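Local atomic coordinates of uncharacterized protein (Acinetobacter baumannii, PDB entry 4PUX), a protein that is of unknown function but adopts a beta-barrel-like fold of the DUF3237 family. Residues L12-F18 / I153-L159; P42-G46 / I57-G61; L88-T93 / I122-T128; K94-S100 / N117-T123. One frame throughout, in Å; residues are numbered along the deposited sequence.

Contact 1. Residues L12-F18 / I153-L159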
# COMPACT_ATOMS: atom_id res chain seq x y z
N LEU A 12 -17.40 -1.74 2.43
CA LEU A 12 -16.15 -0.99 2.46
C LEU A 12 -16.44 0.49 2.59
O LEU A 12 -17.05 1.10 1.70
CB LEU A 12 -15.35 -1.24 1.20
CG LEU A 12 -14.92 -2.67 0.96
CD1 LEU A 12 -14.20 -2.75 -0.38
CD2 LEU A 12 -14.02 -3.18 2.12
N GLU A 13 -16.00 1.07 3.70
CA GLU A 13 -16.24 2.49 3.99
C GLU A 13 -14.97 3.27 3.62
O GLU A 13 -13.88 2.97 4.15
CB GLU A 13 -16.56 2.67 5.48
CG GLU A 13 -16.85 4.12 5.88
CD GLU A 13 -17.19 4.29 7.37
OE1 GLU A 13 -16.88 3.41 8.18
OE2 GLU A 13 -17.76 5.34 7.71
N PRO A 14 -15.08 4.25 2.69
CA PRO A 14 -13.86 5.05 2.39
C PRO A 14 -13.23 5.68 3.65
O PRO A 14 -13.96 6.20 4.52
CB PRO A 14 -14.37 6.15 1.44
CG PRO A 14 -15.62 5.52 0.83
CD PRO A 14 -16.23 4.69 1.89
N LEU A 15 -11.92 5.52 3.79
CA LEU A 15 -11.14 6.06 4.89
C LEU A 15 -10.41 7.35 4.47
O LEU A 15 -10.64 8.44 5.03
CB LEU A 15 -10.15 4.99 5.42
CG LEU A 15 -9.28 5.49 6.59
CD1 LEU A 15 -10.12 5.92 7.81
CD2 LEU A 15 -8.27 4.42 6.99
N ALA A 16 -9.50 7.22 3.52
CA ALA A 16 -8.77 8.35 2.94
C ALA A 16 -8.05 7.96 1.68
O ALA A 16 -7.74 6.77 1.47
CB ALA A 16 -7.72 8.90 3.98
N LYS A 17 -7.75 8.96 0.86
CA LYS A 17 -6.86 8.82 -0.30
C LYS A 17 -5.44 9.18 0.14
O LYS A 17 -5.21 10.26 0.66
CB LYS A 17 -7.28 9.71 -1.46
CG LYS A 17 -6.32 9.60 -2.68
CD LYS A 17 -6.86 10.41 -3.89
CE LYS A 17 -6.15 10.08 -5.19
NZ LYS A 17 -7.07 10.21 -6.37
N PHE A 18 -4.53 8.24 -0.03
CA PHE A 18 -3.12 8.35 0.30
C PHE A 18 -2.28 8.61 -0.94
O PHE A 18 -2.47 7.95 -2.00
CB PHE A 18 -2.59 7.06 0.96
CG PHE A 18 -3.03 6.86 2.41
CD1 PHE A 18 -4.36 6.54 2.73
CD2 PHE A 18 -2.11 6.99 3.46
CE1 PHE A 18 -4.77 6.34 4.06
CE2 PHE A 18 -2.53 6.80 4.81
CZ PHE A 18 -3.86 6.50 5.09
N ILE A 153 -0.06 5.98 -5.13
CA ILE A 153 -1.36 6.56 -4.79
C ILE A 153 -2.31 5.41 -4.48
O ILE A 153 -2.38 4.43 -5.25
CB ILE A 153 -1.99 7.32 -6.01
CG1 ILE A 153 -1.00 8.30 -6.64
CG2 ILE A 153 -3.31 8.02 -5.60
CD1 ILE A 153 -0.56 9.39 -5.75
N TYR A 154 -3.05 5.49 -3.38
CA TYR A 154 -4.05 4.46 -3.09
C TYR A 154 -5.26 4.97 -2.34
O TYR A 154 -5.18 5.96 -1.59
CB TYR A 154 -3.41 3.26 -2.37
CG TYR A 154 -2.88 3.46 -0.92
CD1 TYR A 154 -3.74 3.31 0.21
CD2 TYR A 154 -1.54 3.66 -0.68
CE1 TYR A 154 -3.27 3.36 1.51
CE2 TYR A 154 -1.05 3.73 0.60
CZ TYR A 154 -1.91 3.56 1.71
OH TYR A 154 -1.38 3.63 2.99
N ASP A 155 -6.38 4.34 -2.60
CA ASP A 155 -7.63 4.58 -1.88
C ASP A 155 -7.75 3.55 -0.74
O ASP A 155 -7.71 2.33 -0.99
CB ASP A 155 -8.83 4.43 -2.81
CG ASP A 155 -8.90 5.48 -3.91
OD1 ASP A 155 -8.40 6.61 -3.72
OD2 ASP A 155 -9.46 5.17 -4.96
N ALA A 156 -7.79 4.03 0.49
CA ALA A 156 -7.96 3.20 1.68
C ALA A 156 -9.43 3.11 2.10
O ALA A 156 -10.16 4.11 2.04
CB ALA A 156 -7.15 3.76 2.82
N TYR A 157 -9.81 1.92 2.55
CA TYR A 157 -11.17 1.59 3.04
C TYR A 157 -11.08 0.78 4.33
O TYR A 157 -10.18 -0.07 4.47
CB TYR A 157 -11.94 0.75 2.02
CG TYR A 157 -12.03 1.35 0.63
CD1 TYR A 157 -10.97 1.23 -0.29
CD2 TYR A 157 -13.20 2.02 0.20
CE1 TYR A 157 -11.06 1.77 -1.54
CE2 TYR A 157 -13.27 2.56 -1.07
CZ TYR A 157 -12.22 2.42 -1.94
OH TYR A 157 -12.31 2.94 -3.21
N THR A 158 -12.04 1.00 5.25
CA THR A 158 -12.22 0.10 6.38
C THR A 158 -13.34 -0.90 6.04
O THR A 158 -14.27 -0.57 5.29
CB THR A 158 -12.49 0.82 7.70
OG1 THR A 158 -13.64 1.67 7.57
CG2 THR A 158 -11.27 1.64 8.13
N LEU A 159 -13.25 -2.08 6.63
CA LEU A 159 -14.36 -3.05 6.61
C LEU A 159 -15.32 -2.72 7.76
O LEU A 159 -14.91 -2.64 8.93
CB LEU A 159 -13.87 -4.49 6.76
CG LEU A 159 -13.35 -5.16 5.50
CD1 LEU A 159 -12.11 -4.51 4.93
CD2 LEU A 159 -13.10 -6.63 5.76
O HOH W 1 -13.41 4.31 6.86
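Phe18 and Tyr154 meet across the antiparallel pairing of strands 12-21 and 151-159, the first and last of the beta-barrel, whose union closes the curled sheet. A classic beta bulge interrupts the ladder: Leu15 and Ala16 both lie opposite Ala156, whose carbonyl O receives Leu15 N while its own N-H goes to Ala16 O.

The Phe18 side chain is laid against Tyr154 from its root outward. Its CB stands over the middle of the Tyr154 ring, 3.6 Å from the centroid and only 10° off the normal, a CH-pi contact. CG follows, 3.6 Å from Tyr154 CZ. The ring then divides its contacts: on one side Phe18 CD1 lies 3.6 Å from Tyr154 CE1 and Phe18 CE1 runs on to Ala156 CB at 3.7 Å, while on the other Phe18 CD2 lies 3.5 Å from Tyr154 OH. The two ring planes are within 5° of parallel but slid apart, leaving little overlap beyond that phenol oxygen over the Phe18 face. Tyr154 takes a chi1 of 68°, with CG between its backbone N and carbonyl carbon, which brings the ring flat against the Phe18 side chain. Its hydroxyl is hydrogen-bonded to the hydroxyl of Tyr79, and the Phe18 ring also meets Phe48, so the pair belongs to the barrel interior.

At the other end Leu12 and Leu159 lie side by side, Leu12 CD2 3.6 Å from Leu159 CD1. On the face that Glu13 shares with Thr158, a water donates to Glu13 O and lies 2.7 Å from Thr158 OG1.

Contact 2. Residues P42-G46 / I57-G61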
# COMPACT_ATOMS: atom_id res chain seq x y z
N PRO A 42 12.79 3.52 0.33
CA PRO A 42 12.45 4.53 1.35
C PRO A 42 11.16 5.30 1.11
O PRO A 42 10.88 5.72 0.00
CB PRO A 42 13.66 5.46 1.36
CG PRO A 42 14.77 4.65 0.87
CD PRO A 42 14.11 3.82 -0.24
N ILE A 43 10.41 5.46 2.20
CA ILE A 43 9.22 6.31 2.22
C ILE A 43 9.61 7.66 2.84
O ILE A 43 9.98 7.73 4.00
CB ILE A 43 8.05 5.64 3.00
CG1 ILE A 43 7.58 4.40 2.20
CG2 ILE A 43 6.93 6.67 3.32
CD1 ILE A 43 6.73 3.46 3.00
N THR A 44 9.53 8.74 2.04
CA THR A 44 10.08 10.03 2.44
C THR A 44 9.06 11.06 2.89
O THR A 44 9.42 12.09 3.49
CB THR A 44 10.95 10.61 1.25
OG1 THR A 44 10.13 10.77 0.08
CG2 THR A 44 12.11 9.65 0.94
N GLY A 45 7.79 10.78 2.62
CA GLY A 45 6.71 11.70 2.98
C GLY A 45 5.44 11.36 2.19
O GLY A 45 5.31 10.26 1.65
N GLY A 46 4.52 12.32 2.15
CA GLY A 46 3.28 12.19 1.46
C GLY A 46 2.12 12.74 2.26
O GLY A 46 2.32 13.48 3.21
N ILE A 57 2.37 12.15 5.78
CA ILE A 57 3.27 11.05 6.04
C ILE A 57 4.62 11.65 6.38
O ILE A 57 5.12 12.51 5.66
CB ILE A 57 3.35 10.09 4.81
CG1 ILE A 57 1.98 9.45 4.56
CG2 ILE A 57 4.43 9.02 4.95
CD1 ILE A 57 1.82 8.82 3.19
N LEU A 58 5.25 11.12 7.42
CA LEU A 58 6.56 11.63 7.88
C LEU A 58 7.71 10.95 7.08
O LEU A 58 7.48 9.98 6.34
CB LEU A 58 6.70 11.46 9.41
CG LEU A 58 5.62 12.17 10.22
CD1 LEU A 58 5.91 11.97 11.72
CD2 LEU A 58 5.56 13.68 9.91
N ASN A 59 8.94 11.44 7.26
CA ASN A 59 10.11 10.84 6.64
C ASN A 59 10.63 9.72 7.56
O ASN A 59 11.45 9.94 8.44
CB ASN A 59 11.18 11.92 6.36
CG ASN A 59 12.34 11.38 5.56
OD1 ASN A 59 12.41 10.20 5.24
ND2 ASN A 59 13.25 12.25 5.21
N ASN A 60 10.13 8.51 7.32
CA ASN A 60 10.39 7.33 8.15
C ASN A 60 9.95 6.07 7.40
O ASN A 60 8.86 6.04 6.75
CB ASN A 60 9.60 7.40 9.46
CG ASN A 60 9.68 6.09 10.26
OD1 ASN A 60 10.71 5.73 10.88
ND2 ASN A 60 8.62 5.38 10.25
N GLY A 61 10.74 5.03 7.53
CA GLY A 61 10.37 3.73 7.03
C GLY A 61 10.54 3.53 5.56
O GLY A 61 11.28 4.27 4.87
O HOH W 2 12.39 6.94 5.18
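Ile43 and Ile57 meet through their gamma methyls, Ile43 CG2 lying 3.8 Å from Ile57 CG2. The two side chains adopt almost the same first torsion, chi1 -67° and -64°, with CG1 anti to the carbonyl carbon in each, and this leaves the CG2 branches to meet. Ile57 also rests on backbone: its CB lies 3.6 Å from Gly45 C, and its CD1 reaches over Gly46, where no side chain stands in the way. Val20 touches both isoleucines, which ties the pair into the buried side of the sheet.

Asn59 behaves differently. With its CG trans to the backbone N, it runs along Thr44, bringing Asn59 CB within 3.4 Å of Thr44 O and Asn59 OD1 within 3.6 Å of Thr44 CA. Thr44 CB points away from residues 57-61, and its hydroxyl accepts a bond from the backbone N of Asn23.

The main-chain bonds are sparse. Ile43 N donates to Gly61 O at 3.0 Å, and Ile57 N to Gly46 O at 2.9 Å. Both N-H groups point almost straight at their acceptors, yet each donor stands above the carbonyl plane, by 65° in the second case. Between these ends lies only a weak bond from Asn60 N to Ile43 O, 3.4 Å long, and a water sits between Ile43 O and Gly61 O. Sparse pairing, with donors lying off the carbonyl planes, marks the irregular part of the beta hairpin formed by strands 36-49 and 54-67, where the regular course of both arms is interrupted.

Contact 3. Residues L88-T93 / I122-T128; sequences LIYLQT and ITMQFET
Gln92 O is approached by three groups: Gln125 N donates to it at 2.9 Å, a water that also lies near Thr123 OG1 donates at 3.3 Å, and Met124 CA adds a C-H contact. Gln92 N answers with a bond to Gln125 O, and the Tyr90-Glu127 pair repeats this two-bond pattern. Beyond it, Thr128 OG1 donates to Leu88 O at 2.9 Å from above the carbonyl plane, while Ser130 N binds the same hydroxyl.

Leu91 has CG anti to the backbone N (chi1 177°), which carries CD1 over to the Phe126 ring, obliquely and 3.8 Å from CE2. Ile89 CG2 meets the ring's edge, 3.9 Å from CD2. The methyl of selenomethionine Met124 (CE) lies 4.1 Å from Leu91 CD1. On the other face Glu127 brings its carboxylate to the edge of the Tyr90 ring, Glu127 CD 3.8 Å from Tyr90 CD2, the two planes 75° apart. Gln92 and Gln125 run side by side, and a water donates to both Gln92 OE1 and Glu127 OE2.

The strands are thus amphipathic, as expected of a barrel wall: the inside is mainly hydrocarbon, with the buried Thr93 hydroxyl paired to that of Thr77, whereas the outer polar side chains are partly bridged by water.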
# COMPACT_ATOMS: atom_id res chain seq x y z
N LEU A 88 -0.09 10.81 16.17
CA LEU A 88 0.82 9.89 15.46
C LEU A 88 0.18 8.52 15.31
O LEU A 88 -0.37 7.95 16.30
CB LEU A 88 2.17 9.77 16.16
CG LEU A 88 2.96 11.06 16.25
CD1 LEU A 88 4.18 10.90 17.18
CD2 LEU A 88 3.42 11.56 14.85
N ILE A 89 0.27 7.96 14.11
CA ILE A 89 -0.28 6.65 13.79
C ILE A 89 0.75 5.81 13.02
O ILE A 89 1.18 6.21 11.93
CB ILE A 89 -1.60 6.71 12.98
CG1 ILE A 89 -2.62 7.72 13.56
CG2 ILE A 89 -2.17 5.29 12.74
CD1 ILE A 89 -3.82 7.97 12.69
N TYR A 90 1.22 4.74 13.63
CA TYR A 90 2.16 3.77 13.01
C TYR A 90 1.38 2.85 12.06
O TYR A 90 0.37 2.26 12.47
CB TYR A 90 2.87 2.98 14.13
CG TYR A 90 3.56 1.69 13.71
CD1 TYR A 90 4.34 1.61 12.53
CD2 TYR A 90 3.56 0.60 14.58
CE1 TYR A 90 4.96 0.40 12.17
CE2 TYR A 90 4.18 -0.60 14.24
CZ TYR A 90 4.95 -0.67 13.07
OH TYR A 90 5.58 -1.83 12.67
N LEU A 91 1.77 2.85 10.78
CA LEU A 91 1.09 2.08 9.75
C LEU A 91 2.02 0.97 9.22
O LEU A 91 3.20 1.23 8.88
CB LEU A 91 0.66 3.05 8.60
CG LEU A 91 -0.02 2.41 7.37
CD1 LEU A 91 -1.26 1.65 7.74
CD2 LEU A 91 -0.33 3.49 6.31
N GLN A 92 1.43 -0.22 9.02
CA GLN A 92 2.03 -1.37 8.33
C GLN A 92 1.10 -1.76 7.17
O GLN A 92 -0.10 -1.94 7.39
CB GLN A 92 2.20 -2.57 9.27
CG GLN A 92 3.16 -2.32 10.42
CD GLN A 92 3.01 -3.33 11.54
OE1 GLN A 92 2.25 -3.11 12.53
NE2 GLN A 92 3.59 -4.47 11.35
N THR A 93 1.65 -1.90 5.96
CA THR A 93 0.88 -2.44 4.84
C THR A 93 1.59 -3.70 4.30
O THR A 93 2.82 -3.85 4.37
CB THR A 93 0.65 -1.42 3.70
OG1 THR A 93 1.88 -1.19 3.00
CG2 THR A 93 0.12 -0.07 4.24
N ILE A 122 -3.54 -3.96 -1.14
CA ILE A 122 -2.90 -4.09 0.16
C ILE A 122 -3.90 -4.28 1.31
O ILE A 122 -5.08 -3.88 1.21
CB ILE A 122 -2.00 -2.85 0.48
CG1 ILE A 122 -2.81 -1.54 0.42
CG2 ILE A 122 -0.83 -2.79 -0.49
CD1 ILE A 122 -2.07 -0.31 0.95
N THR A 123 -3.39 -4.82 2.42
CA THR A 123 -4.04 -4.78 3.75
C THR A 123 -3.28 -3.78 4.63
O THR A 123 -2.07 -3.51 4.39
CB THR A 123 -4.07 -6.16 4.43
OG1 THR A 123 -2.74 -6.62 4.67
CG2 THR A 123 -4.81 -7.16 3.57
N MSE A 124 -3.97 -3.22 5.61
CA MSE A 124 -3.45 -2.14 6.43
C MSE A 124 -3.67 -2.44 7.92
O MSE A 124 -4.77 -2.82 8.31
CB MSE A 124 -4.17 -0.81 6.07
CG MSE A 124 -4.12 -0.46 4.60
SE MSE A 124 -5.15 1.12 4.15
CE MSE A 124 -4.10 2.53 4.95
N GLN A 125 -2.66 -2.14 8.75
CA GLN A 125 -2.70 -2.30 10.20
C GLN A 125 -2.21 -1.01 10.86
O GLN A 125 -1.13 -0.48 10.48
CB GLN A 125 -1.80 -3.46 10.63
CG GLN A 125 -1.79 -3.72 12.10
CD GLN A 125 -0.94 -4.92 12.45
OE1 GLN A 125 -0.42 -5.66 11.58
NE2 GLN A 125 -0.79 -5.14 13.72
N PHE A 126 -2.99 -0.48 11.77
CA PHE A 126 -2.72 0.81 12.44
C PHE A 126 -2.41 0.65 13.93
O PHE A 126 -3.02 -0.18 14.59
CB PHE A 126 -3.93 1.70 12.32
CG PHE A 126 -4.44 1.92 10.92
CD1 PHE A 126 -5.43 1.08 10.39
CD2 PHE A 126 -3.99 3.00 10.15
CE1 PHE A 126 -5.97 1.34 9.10
CE2 PHE A 126 -4.51 3.24 8.87
CZ PHE A 126 -5.49 2.37 8.33
N GLU A 127 -1.65 1.61 14.49
CA GLU A 127 -1.39 1.69 15.94
C GLU A 127 -1.32 3.14 16.35
O GLU A 127 -0.48 3.88 15.83
CB GLU A 127 -0.07 1.07 16.40
CG GLU A 127 0.00 -0.35 16.55
CD GLU A 127 1.30 -0.81 17.28
OE1 GLU A 127 1.88 -0.08 18.20
OE2 GLU A 127 1.66 -1.96 17.01
N THR A 128 -2.20 3.53 17.26
CA THR A 128 -2.20 4.89 17.82
C THR A 128 -2.71 4.87 19.26
O THR A 128 -3.51 4.01 19.65
CB THR A 128 -3.04 5.84 16.92
OG1 THR A 128 -2.95 7.20 17.37
CG2 THR A 128 -4.55 5.40 16.91
O HOH W 3 0.68 -0.63 12.64
O HOH W 4 -1.18 -5.04 7.09
O HOH W 5 2.52 -4.45 15.24

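Contact 4. Residues K94-S100 / N117-T123; sequences KGYRHGS and NYYFKIT
Lys94 O receives Thr123 N at 2.8 Å, continuing the antiparallel ladder of strands 88-99 and 118-127 toward the end of the former. Gly95 follows opposite Ile122, the chains drawing close there, with CA of Gly95 and CA of Ile122 4.3 Å apart. Tyr96 exchanges two backbone bonds with Lys121.

Arg97 carries the next step. Its CG is trans to the backbone N (chi1 -178°) and the chain stays extended to NE, which carries it across two aromatic residues. CD lies over one face of Phe120, 3.9 Å from the ring centroid, in a CH-pi contact. Farther out, the guanidinium lies flat on Tyr118 at 18°, with Arg97 CZ 3.9 Å from the centroid of the Tyr118 ring and NH2 over its middle, a stacked cation-pi pair. Arg97 NH1 donates to a water at 3.1 Å.

On the opposite face His98 receives Tyr119 CB over its ring, 3.6 Å from the centroid. The two rings are within 10° of parallel, although slid so far that they barely overlap. His98 ND1 donates to Gly99 O at 2.8 Å, a bond nearly in the imidazole plane that helps to fix the ring's rotation. After Gly99, Ser100 N donates to Asn117 O at 2.9 Å, while Ser100 OG caps helix 101-108 at the backbone N of Thr103.

Arg147 brings a like charge close to Arg97, a cost that the pi cloud of Tyr118 and the water on NH1 probably offset in part. For His98, the bond to Gly99 O implies a proton on ND1.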
# COMPACT_ATOMS: atom_id res chain seq x y z
N LYS A 94 0.79 -4.59 3.77
CA LYS A 94 1.20 -5.85 3.15
C LYS A 94 0.33 -6.11 1.93
O LYS A 94 -0.84 -5.73 1.90
CB LYS A 94 1.10 -7.01 4.15
CG LYS A 94 2.13 -6.93 5.32
CD LYS A 94 1.94 -8.00 6.31
CE LYS A 94 3.05 -8.00 7.36
NZ LYS A 94 2.97 -6.80 8.29
N GLY A 95 0.88 -6.77 0.93
CA GLY A 95 0.08 -7.13 -0.22
C GLY A 95 0.90 -7.50 -1.44
O GLY A 95 2.04 -7.94 -1.30
N TYR A 96 0.30 -7.32 -2.63
CA TYR A 96 0.86 -7.84 -3.88
C TYR A 96 0.72 -6.84 -5.00
O TYR A 96 -0.33 -6.13 -5.09
CB TYR A 96 0.13 -9.14 -4.33
CG TYR A 96 0.15 -10.27 -3.33
CD1 TYR A 96 1.36 -10.88 -2.96
CD2 TYR A 96 -1.04 -10.73 -2.74
CE1 TYR A 96 1.37 -11.93 -2.06
CE2 TYR A 96 -1.04 -11.76 -1.81
CZ TYR A 96 0.16 -12.38 -1.48
OH TYR A 96 0.19 -13.42 -0.56
N ARG A 97 1.73 -6.81 -5.87
CA ARG A 97 1.66 -6.08 -7.16
C ARG A 97 2.10 -7.03 -8.27
O ARG A 97 3.19 -7.59 -8.19
CB ARG A 97 2.50 -4.82 -7.14
CG ARG A 97 2.40 -4.01 -8.46
CD ARG A 97 3.11 -2.63 -8.37
NE ARG A 97 2.88 -1.82 -9.58
CZ ARG A 97 3.73 -1.68 -10.58
NH1 ARG A 97 4.93 -2.27 -10.55
NH2 ARG A 97 3.41 -0.93 -11.62
N HIS A 98 1.26 -7.18 -9.31
CA HIS A 98 1.59 -8.05 -10.43
C HIS A 98 0.81 -7.59 -11.65
O HIS A 98 -0.21 -6.89 -11.51
CB HIS A 98 1.36 -9.53 -10.11
CG HIS A 98 -0.07 -9.89 -9.79
ND1 HIS A 98 -1.03 -10.04 -10.76
CD2 HIS A 98 -0.67 -10.19 -8.62
CE1 HIS A 98 -2.17 -10.40 -10.20
NE2 HIS A 98 -1.98 -10.49 -8.90
N GLY A 99 1.31 -7.91 -12.85
CA GLY A 99 0.55 -7.61 -14.06
C GLY A 99 -0.88 -8.15 -13.99
O GLY A 99 -1.11 -9.25 -13.45
N SER A 100 -1.84 -7.39 -14.51
CA SER A 100 -3.23 -7.86 -14.55
C SER A 100 -3.33 -9.07 -15.50
O SER A 100 -2.51 -9.24 -16.41
CB SER A 100 -4.20 -6.80 -15.02
OG SER A 100 -4.10 -6.54 -16.40
N ASN A 117 -1.59 -2.64 -17.31
CA ASN A 117 -2.39 -2.54 -16.07
C ASN A 117 -1.92 -3.56 -15.05
O ASN A 117 -1.46 -4.65 -15.43
CB ASN A 117 -3.88 -2.76 -16.37
CG ASN A 117 -4.47 -1.68 -17.27
OD1 ASN A 117 -5.07 -1.98 -18.31
ND2 ASN A 117 -4.30 -0.42 -16.88
N TYR A 118 -2.04 -3.19 -13.77
CA TYR A 118 -1.54 -4.01 -12.67
C TYR A 118 -2.60 -4.23 -11.59
O TYR A 118 -3.42 -3.35 -11.29
CB TYR A 118 -0.32 -3.34 -11.99
CG TYR A 118 0.90 -3.25 -12.88
CD1 TYR A 118 1.00 -2.24 -13.84
CD2 TYR A 118 1.94 -4.18 -12.79
CE1 TYR A 118 2.10 -2.17 -14.70
CE2 TYR A 118 3.07 -4.11 -13.63
CZ TYR A 118 3.14 -3.10 -14.59
OH TYR A 118 4.24 -3.00 -15.44
N TYR A 119 -2.55 -5.41 -11.03
CA TYR A 119 -3.21 -5.77 -9.77
C TYR A 119 -2.29 -5.27 -8.64
O TYR A 119 -1.13 -5.68 -8.59
CB TYR A 119 -3.34 -7.27 -9.65
CG TYR A 119 -4.09 -7.69 -8.40
CD1 TYR A 119 -3.42 -7.90 -7.16
CD2 TYR A 119 -5.48 -7.87 -8.42
CE1 TYR A 119 -4.11 -8.28 -6.02
CE2 TYR A 119 -6.19 -8.28 -7.27
CZ TYR A 119 -5.49 -8.45 -6.06
OH TYR A 119 -6.21 -8.83 -4.91
N PHE A 120 -2.77 -4.33 -7.81
CA PHE A 120 -1.94 -3.73 -6.73
C PHE A 120 -2.90 -3.43 -5.58
O PHE A 120 -3.55 -2.38 -5.54
CB PHE A 120 -1.19 -2.51 -7.28
CG PHE A 120 -0.18 -1.87 -6.33
CD1 PHE A 120 0.17 -2.43 -5.09
CD2 PHE A 120 0.49 -0.73 -6.77
CE1 PHE A 120 1.12 -1.80 -4.29
CE2 PHE A 120 1.42 -0.10 -5.96
CZ PHE A 120 1.75 -0.66 -4.73
N LYS A 121 -2.96 -4.36 -4.64
CA LYS A 121 -3.88 -4.35 -3.50
C LYS A 121 -3.11 -4.62 -2.22
O LYS A 121 -2.15 -5.41 -2.20
CB LYS A 121 -5.06 -5.36 -3.67
CG LYS A 121 -5.84 -5.27 -5.00
CD LYS A 121 -6.49 -3.95 -5.16
CE LYS A 121 -7.73 -3.95 -6.04
NZ LYS A 121 -7.40 -3.71 -7.44
N ILE A 122 -3.54 -3.96 -1.14
CA ILE A 122 -2.90 -4.09 0.16
C ILE A 122 -3.90 -4.28 1.31
O ILE A 122 -5.08 -3.88 1.21
CB ILE A 122 -2.00 -2.85 0.48
CG1 ILE A 122 -2.81 -1.54 0.42
CG2 ILE A 122 -0.83 -2.79 -0.49
CD1 ILE A 122 -2.07 -0.31 0.95
N THR A 123 -3.39 -4.82 2.42
CA THR A 123 -4.04 -4.78 3.75
C THR A 123 -3.28 -3.78 4.63
O THR A 123 -2.07 -3.51 4.39
CB THR A 123 -4.07 -6.16 4.43
OG1 THR A 123 -2.74 -6.62 4.67
CG2 THR A 123 -4.81 -7.16 3.57
O HOH W 6 6.06 -1.43 -13.32

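All four contacts join antiparallel neighbours of one curled sheet. Contact 1 joins its first and last strands, whereas contact 2, a surface contact about 19 Å away between centres, holds a local hairpin with irregular pairing. Contacts 3 and 4 are successive lengths of the same two strands, 88-99 and 118-127, sharing Ile122 and Thr123. Contacts 1, 3 and 4 are partly buried, and Tyr154 links them inside the barrel: its OH packs on Leu91 and Met124, its CE1 on Ile122. Leu15 also reaches Phe126. Contact 3 divides into a mostly apolar inner and a water-bridged outer face, while contact 4 relies more on cation-pi and aromatic packing near the helix. Leu58 and Leu88 bring contacts 2 and 3 together.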